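PDB 1WU4: reducing end xylose-releasing exo-oligoxylanase from Bacillus halodurans, which hydrolyses xylooligosaccharides of three or more units with inversion of anomeric configuration, releasing xylose from the reducing end. Local coordinates for residues 136-141 with 208-213; 144-147 with 153-156. The protein carries 1 engineered substitution. All coordinates share one frame; numbering follows the deposited sequence.

Both contacts involve helix 127-144 and what follows it. Interaction 1 sets the aromatic residues Phe138 and Phe139 of this helix against Trp210, where helix 201-210 runs out; interaction 2 ties the end of that first helix and the loop after it, 144-147, to 153-156, where helix 154-167 begins. Their centres lie about 10 Å apart, on the same side of the chain's centre. Ser141 joins them: its OG is 2.7 Å from Asp146 OD1, a probable hydrogen bond, and also packs on Ser155 CB. Leu137 O meets Tyr154 CB at 3.3 Å. Neither contact reaches the probable catalytic residues Glu70 and Asp263 or the nickel site at Glu27 and Glu30; both belong to the helical scaffold.

Interaction 1. Residues 136-141 with 208-213; sequences ALFFAS and SLWANE
Phe138 and Trp210 carry most of this contact, their side chains sliding past each other in opposite directions. The evidence for a face contact is the position of Trp210 CB, which lies 3.8 Å from the centroid of the Phe138 ring and only 17° off its normal, a CH-pi approach displaced toward the rim. Farther along, the indole turns back toward the root of Phe138, so that Trp210 CE3 meets Phe138 CB at 3.7 Å. The Phe138 ring and the six-membered ring of Trp210 meet obliquely, centroids 5.7 Å apart and planes at 58°. The outer end of the phenyl ring reaches the backbone of the other segment, with Phe138 CE1 3.5 Å from Trp210 O. In Phe138, CG lies anti to the carbonyl carbon (chi1 -81°), which carries the ring out from helix 127-144 to the end of helix 201-210.

Phe139 starts out pointing away from 208-213, yet its ring end returns to the indole. Its CE1 lies in the indole plane, at the ring edge, 3.8 Å from Trp210 CZ3, and the two side chains cross at about a right angle. The tryptophan is thus touched by two consecutive helix residues, and by dispersion contacts rather than polar bonds. Around this group, Ala158 and Leu162 of helix 154-167 also pack on Phe138, whereas Ile378, near the end of the modelled chain, touches both Phe139 and Trp210. Such aromatic packing between helices belongs to the framework of the (alpha/alpha)6 barrel of glycoside hydrolase family 8.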
ATOM      1  N   ALA A 136       3.273   7.501  -6.612  1.00  8.62           N
ATOM      2  CA  ALA A 136       2.147   8.394  -6.875  1.00  9.68           C
ATOM      3  C   ALA A 136       2.642   9.640  -7.609  1.00  8.34           C
ATOM      4  O   ALA A 136       1.985  10.131  -8.529  1.00  9.41           O
ATOM      5  CB  ALA A 136       1.462   8.786  -5.570  1.00  9.76           C
ATOM      6  N   LEU A 137       3.802  10.144  -7.201  1.00  7.94           N
ATOM      7  CA  LEU A 137       4.389  11.318  -7.840  1.00  8.50           C
ATOM      8  C   LEU A 137       4.796  11.015  -9.285  1.00  9.20           C
ATOM      9  O   LEU A 137       4.611  11.855 -10.166  1.00 10.53           O
ATOM     10  CB  LEU A 137       5.590  11.814  -7.033  1.00  9.61           C
ATOM     11  CG  LEU A 137       5.239  12.513  -5.714  1.00  9.43           C
ATOM     12  CD1 LEU A 137       6.473  12.608  -4.836  1.00 10.30           C
ATOM     13  CD2 LEU A 137       4.674  13.899  -5.994  1.00 11.89           C
ATOM     14  N   PHE A 138       5.351   9.829  -9.542  1.00  9.78           N
ATOM     15  CA  PHE A 138       5.716   9.478 -10.914  1.00 10.52           C
ATOM     16  C   PHE A 138       4.437   9.424 -11.749  1.00  8.99           C
ATOM     17  O   PHE A 138       4.400   9.919 -12.873  1.00 10.35           O
ATOM     18  CB  PHE A 138       6.415   8.112 -10.993  1.00  9.86           C
ATOM     19  CG  PHE A 138       7.884   8.144 -10.655  1.00  9.38           C
ATOM     20  CD1 PHE A 138       8.753   9.016 -11.311  1.00 10.03           C
ATOM     21  CD2 PHE A 138       8.406   7.273  -9.704  1.00  9.98           C
ATOM     22  CE1 PHE A 138      10.118   9.014 -11.023  1.00  9.94           C
ATOM     23  CE2 PHE A 138       9.769   7.266  -9.409  1.00  9.73           C
ATOM     24  CZ  PHE A 138      10.626   8.138 -10.070  1.00 10.65           C
ATOM     25  N   PHE A 139       3.388   8.814 -11.202  1.00  8.90           N
ATOM     26  CA  PHE A 139       2.123   8.725 -11.926  1.00  8.62           C
ATOM     27  C   PHE A 139       1.549  10.117 -12.194  1.00  8.30           C
ATOM     28  O   PHE A 139       1.027  10.379 -13.279  1.00 10.58           O
ATOM     29  CB  PHE A 139       1.099   7.888 -11.147  1.00  9.50           C
ATOM     30  CG  PHE A 139       1.378   6.401 -11.148  1.00  9.21           C
ATOM     31  CD1 PHE A 139       2.329   5.838 -11.996  1.00 11.31           C
ATOM     32  CD2 PHE A 139       0.649   5.560 -10.314  1.00  8.24           C
ATOM     33  CE1 PHE A 139       2.544   4.453 -12.009  1.00  9.23           C
ATOM     34  CE2 PHE A 139       0.855   4.180 -10.321  1.00  9.48           C
ATOM     35  CZ  PHE A 139       1.803   3.626 -11.171  1.00 10.49           C
ATOM     36  N   ALA A 140       1.651  11.009 -11.211  1.00  9.79           N
ATOM     37  CA  ALA A 140       1.148  12.371 -11.369  1.00 11.02           C
ATOM     38  C   ALA A 140       1.897  13.065 -12.506  1.00 11.17           C
ATOM     39  O   ALA A 140       1.299  13.731 -13.350  1.00 11.62           O
ATOM     40  CB  ALA A 140       1.331  13.148 -10.071  1.00 10.35           C
ATOM     41  N   SER A 141       3.216  12.912 -12.522  1.00 11.53           N
ATOM     42  CA  SER A 141       4.031  13.515 -13.566  1.00 11.08           C
ATOM     43  C   SER A 141       3.598  13.014 -14.939  1.00 12.11           C
ATOM     44  O   SER A 141       3.474  13.787 -15.889  1.00 12.91           O
ATOM     45  CB  SER A 141       5.505  13.172 -13.346  1.00 11.46           C
ATOM     46  OG  SER A 141       6.312  13.685 -14.397  1.00 12.81           O
ATOM     47  N   SER A 208      12.796   1.026 -11.243  1.00  9.39           N
ATOM     48  CA  SER A 208      13.963   0.631 -12.030  1.00 10.33           C
ATOM     49  C   SER A 208      13.936   1.254 -13.423  1.00 10.29           C
ATOM     50  O   SER A 208      14.931   1.213 -14.147  1.00 11.32           O
ATOM     51  CB  SER A 208      14.061  -0.901 -12.142  1.00 10.27           C
ATOM     52  OG  SER A 208      13.219  -1.427 -13.157  1.00 11.50           O
ATOM     53  N   LEU A 209      12.798   1.836 -13.790  1.00 10.17           N
ATOM     54  CA  LEU A 209      12.655   2.477 -15.092  1.00 10.24           C
ATOM     55  C   LEU A 209      12.660   3.997 -14.981  1.00 10.24           C
ATOM     56  O   LEU A 209      13.110   4.687 -15.898  1.00 11.87           O
ATOM     57  CB  LEU A 209      11.339   2.056 -15.756  1.00 12.71           C
ATOM     58  CG  LEU A 209      11.084   0.567 -15.988  1.00 11.40           C
ATOM     59  CD1 LEU A 209       9.691   0.375 -16.566  1.00 14.23           C
ATOM     60  CD2 LEU A 209      12.141   0.006 -16.929  1.00 16.99           C
ATOM     61  N   TRP A 210      12.182   4.514 -13.852  1.00 11.50           N
ATOM     62  CA  TRP A 210      12.052   5.958 -13.679  1.00 10.90           C
ATOM     63  C   TRP A 210      12.904   6.673 -12.637  1.00 11.85           C
ATOM     64  O   TRP A 210      12.965   7.903 -12.639  1.00 11.92           O
ATOM     65  CB  TRP A 210      10.577   6.294 -13.430  1.00 11.54           C
ATOM     66  CG  TRP A 210       9.646   5.683 -14.444  1.00 11.33           C
ATOM     67  CD1 TRP A 210       9.905   5.463 -15.768  1.00 10.21           C
ATOM     68  CD2 TRP A 210       8.294   5.260 -14.226  1.00 10.83           C
ATOM     69  NE1 TRP A 210       8.799   4.933 -16.387  1.00 12.04           N
ATOM     70  CE2 TRP A 210       7.796   4.799 -15.465  1.00 12.75           C
ATOM     71  CE3 TRP A 210       7.453   5.230 -13.105  1.00 10.83           C
ATOM     72  CZ2 TRP A 210       6.492   4.312 -15.615  1.00 10.66           C
ATOM     73  CZ3 TRP A 210       6.156   4.746 -13.255  1.00 11.29           C
ATOM     74  CH2 TRP A 210       5.690   4.294 -14.503  1.00 12.25           C
ATOM     75  N   ALA A 211      13.545   5.939 -11.739  1.00 10.24           N
ATOM     76  CA  ALA A 211      14.376   6.587 -10.728  1.00 11.08           C
ATOM     77  C   ALA A 211      15.661   7.100 -11.372  1.00 11.10           C
ATOM     78  O   ALA A 211      15.875   6.918 -12.573  1.00 11.08           O
ATOM     79  CB  ALA A 211      14.709   5.602  -9.612  1.00 12.70           C
ATOM     80  N   ASN A 212      16.511   7.759 -10.589  1.00 10.89           N
ATOM     81  CA  ASN A 212      17.776   8.234 -11.142  1.00 10.52           C
ATOM     82  C   ASN A 212      18.461   7.010 -11.749  1.00 11.51           C
ATOM     83  O   ASN A 212      18.443   5.926 -11.164  1.00 10.76           O
ATOM     84  CB  ASN A 212      18.662   8.845 -10.053  1.00 10.79           C
ATOM     85  CG  ASN A 212      18.150  10.188  -9.570  1.00 12.07           C
ATOM     86  OD1 ASN A 212      17.511  10.926 -10.320  1.00 14.94           O
ATOM     87  ND2 ASN A 212      18.448  10.520  -8.320  1.00 16.47           N
ATOM     88  N   GLU A 213      19.070   7.182 -12.916  1.00 10.38           N
ATOM     89  CA  GLU A 213      19.712   6.060 -13.589  1.00  9.90           C
ATOM     90  C   GLU A 213      20.732   5.307 -12.745  1.00 10.03           C
ATOM     91  O   GLU A 213      20.853   4.090 -12.867  1.00 10.94           O
ATOM     92  CB  GLU A 213      20.364   6.524 -14.895  1.00 11.73           C
ATOM     93  CG  GLU A 213      19.356   6.958 -15.947  1.00 16.53           C
ATOM     94  CD  GLU A 213      19.961   7.077 -17.332  1.00 17.87           C
ATOM     95  OE1 GLU A 213      20.369   6.038 -17.901  1.00 16.75           O
ATOM     96  OE2 GLU A 213      20.031   8.209 -17.852  1.00 24.57           O
TER

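Interaction 2. Residues 144-147 with 153-156; sequences WGDG and NYSE
The chain leaves helix 127-144 at Gly145, whose positive phi (86°) turns it out of helical geometry, and runs alongside the start of helix 154-167, with the CA atoms of Asp146 and Asn153 4.5 Å apart. Gly147 O lies 3.5 Å from Asn153 CA, a CA-H...O contact. Asp146 grips the first turn of the new helix with both carboxylate oxygens: Ser155 N donates to OD1 at 3.0 Å, almost straight at 176°, and Ser155 OG donates to OD2 at 2.6 Å. Both donors arrive on the syn side, tilted out of the carboxylate plane, and together should restrict its rotation. With its OG between the backbone N and the carbonyl carbon (chi1 72°), Ser155 turns its hydroxyl to the same carboxylate as its N-H. A water donates to Asp146 OD2 and Glu156 OE2, bridging two probably like-charged groups. Asn153 ND2 hydrogen-bonds the same Glu156 oxygen from above its carboxylate plane, while Asn153 OD1 bonds to Gln157. The edge of the Tyr154 ring meets Gly145 O, 3.4 Å from CE2, while its hydroxyl bonds to Asp89 and Lys85. The result is a helix-loop-helix connection between consecutive helices of the (alpha/alpha)6 barrel, a loop aspartate binding an amide of the second helix's first turn.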
ATOM      1  N   TRP A 144      -0.300  14.299 -15.640  1.00 14.11           N
ATOM      2  CA  TRP A 144      -0.483  15.746 -15.720  1.00 12.79           C
ATOM      3  C   TRP A 144       0.722  16.595 -16.095  1.00 16.89           C
ATOM      4  O   TRP A 144       0.572  17.779 -16.413  1.00 17.31           O
ATOM      5  CB  TRP A 144      -1.039  16.243 -14.382  1.00 13.68           C
ATOM      6  CG  TRP A 144      -2.171  15.406 -13.862  1.00 12.46           C
ATOM      7  CD1 TRP A 144      -3.273  15.003 -14.558  1.00 13.93           C
ATOM      8  CD2 TRP A 144      -2.325  14.888 -12.533  1.00 10.86           C
ATOM      9  NE1 TRP A 144      -4.106  14.269 -13.748  1.00 12.26           N
ATOM     10  CE2 TRP A 144      -3.549  14.183 -12.500  1.00 10.96           C
ATOM     11  CE3 TRP A 144      -1.550  14.953 -11.366  1.00 10.07           C
ATOM     12  CZ2 TRP A 144      -4.018  13.546 -11.346  1.00 11.82           C
ATOM     13  CZ3 TRP A 144      -2.018  14.316 -10.216  1.00 11.03           C
ATOM     14  CH2 TRP A 144      -3.240  13.624 -10.218  1.00 11.08           C
ATOM     15  N   GLY A 145       1.911  16.006 -16.056  1.00 14.55           N
ATOM     16  CA  GLY A 145       3.110  16.756 -16.373  1.00 15.17           C
ATOM     17  C   GLY A 145       3.615  17.477 -15.137  1.00 14.00           C
ATOM     18  O   GLY A 145       2.829  17.848 -14.263  1.00 17.24           O
ATOM     19  N   ASP A 146       4.926  17.669 -15.057  1.00 15.16           N
ATOM     20  CA  ASP A 146       5.534  18.349 -13.921  1.00 18.06           C
ATOM     21  C   ASP A 146       5.142  19.818 -13.856  1.00 20.01           C
ATOM     22  O   ASP A 146       5.145  20.523 -14.867  1.00 19.31           O
ATOM     23  CB  ASP A 146       7.057  18.228 -13.991  1.00 16.95           C
ATOM     24  CG  ASP A 146       7.572  16.953 -13.350  1.00 17.62           C
ATOM     25  OD1 ASP A 146       6.779  16.002 -13.176  1.00 15.39           O
ATOM     26  OD2 ASP A 146       8.776  16.904 -13.027  1.00 20.21           O
ATOM     27  N   GLY A 147       4.804  20.265 -12.651  1.00 20.53           N
ATOM     28  CA  GLY A 147       4.422  21.646 -12.447  1.00 26.67           C
ATOM     29  C   GLY A 147       5.645  22.536 -12.392  1.00 29.23           C
ATOM     30  O   GLY A 147       6.748  22.083 -12.075  1.00 23.94           O
ATOM     31  N   ASN A 153       6.674  19.830  -8.952  1.00 13.43           N
ATOM     32  CA  ASN A 153       7.526  19.303 -10.014  1.00 10.50           C
ATOM     33  C   ASN A 153       7.669  17.828  -9.631  1.00 11.33           C
ATOM     34  O   ASN A 153       8.728  17.358  -9.205  1.00 11.79           O
ATOM     35  CB  ASN A 153       8.878  20.039 -10.038  1.00 13.33           C
ATOM     36  CG  ASN A 153       9.543  20.118  -8.674  1.00 11.89           C
ATOM     37  OD1 ASN A 153       8.882  20.244  -7.643  1.00 12.81           O
ATOM     38  ND2 ASN A 153      10.872  20.071  -8.668  1.00 14.01           N
ATOM     39  N   TYR A 154       6.551  17.123  -9.791  1.00 12.87           N
ATOM     40  CA  TYR A 154       6.394  15.714  -9.426  1.00  9.91           C
ATOM     41  C   TYR A 154       7.541  14.734  -9.648  1.00 11.12           C
ATOM     42  O   TYR A 154       8.027  14.133  -8.689  1.00 11.37           O
ATOM     43  CB  TYR A 154       5.143  15.140 -10.096  1.00 11.53           C
ATOM     44  CG  TYR A 154       3.899  15.989  -9.965  1.00 11.66           C
ATOM     45  CD1 TYR A 154       3.380  16.334  -8.715  1.00 12.06           C
ATOM     46  CD2 TYR A 154       3.227  16.432 -11.102  1.00 12.50           C
ATOM     47  CE1 TYR A 154       2.215  17.105  -8.606  1.00 12.81           C
ATOM     48  CE2 TYR A 154       2.070  17.199 -11.006  1.00 11.28           C
ATOM     49  CZ  TYR A 154       1.569  17.530  -9.760  1.00 12.93           C
ATOM     50  OH  TYR A 154       0.417  18.282  -9.679  1.00 14.76           O
ATOM     51  N   SER A 155       7.964  14.553 -10.895  1.00 12.55           N
ATOM     52  CA  SER A 155       9.026  13.588 -11.175  1.00 12.86           C
ATOM     53  C   SER A 155      10.343  13.901 -10.474  1.00 13.00           C
ATOM     54  O   SER A 155      11.055  12.985 -10.061  1.00 12.30           O
ATOM     55  CB  SER A 155       9.254  13.451 -12.685  1.00 16.41           C
ATOM     56  OG  SER A 155       9.893  14.591 -13.224  1.00 15.60           O
ATOM     57  N   GLU A 156      10.675  15.183 -10.337  1.00 10.93           N
ATOM     58  CA  GLU A 156      11.911  15.559  -9.658  1.00 11.41           C
ATOM     59  C   GLU A 156      11.797  15.228  -8.175  1.00  9.88           C
ATOM     60  O   GLU A 156      12.764  14.800  -7.544  1.00 11.80           O
ATOM     61  CB  GLU A 156      12.197  17.052  -9.819  1.00 11.38           C
ATOM     62  CG  GLU A 156      12.407  17.503 -11.248  1.00 14.27           C
ATOM     63  CD  GLU A 156      12.882  18.934 -11.319  1.00 14.19           C
ATOM     64  OE1 GLU A 156      14.083  19.167 -11.075  1.00 18.61           O
ATOM     65  OE2 GLU A 156      12.052  19.822 -11.601  1.00 20.09           O
TER
HETATM   66  O   HOH W   1      10.281  19.229 -13.484  1.00 24.13           O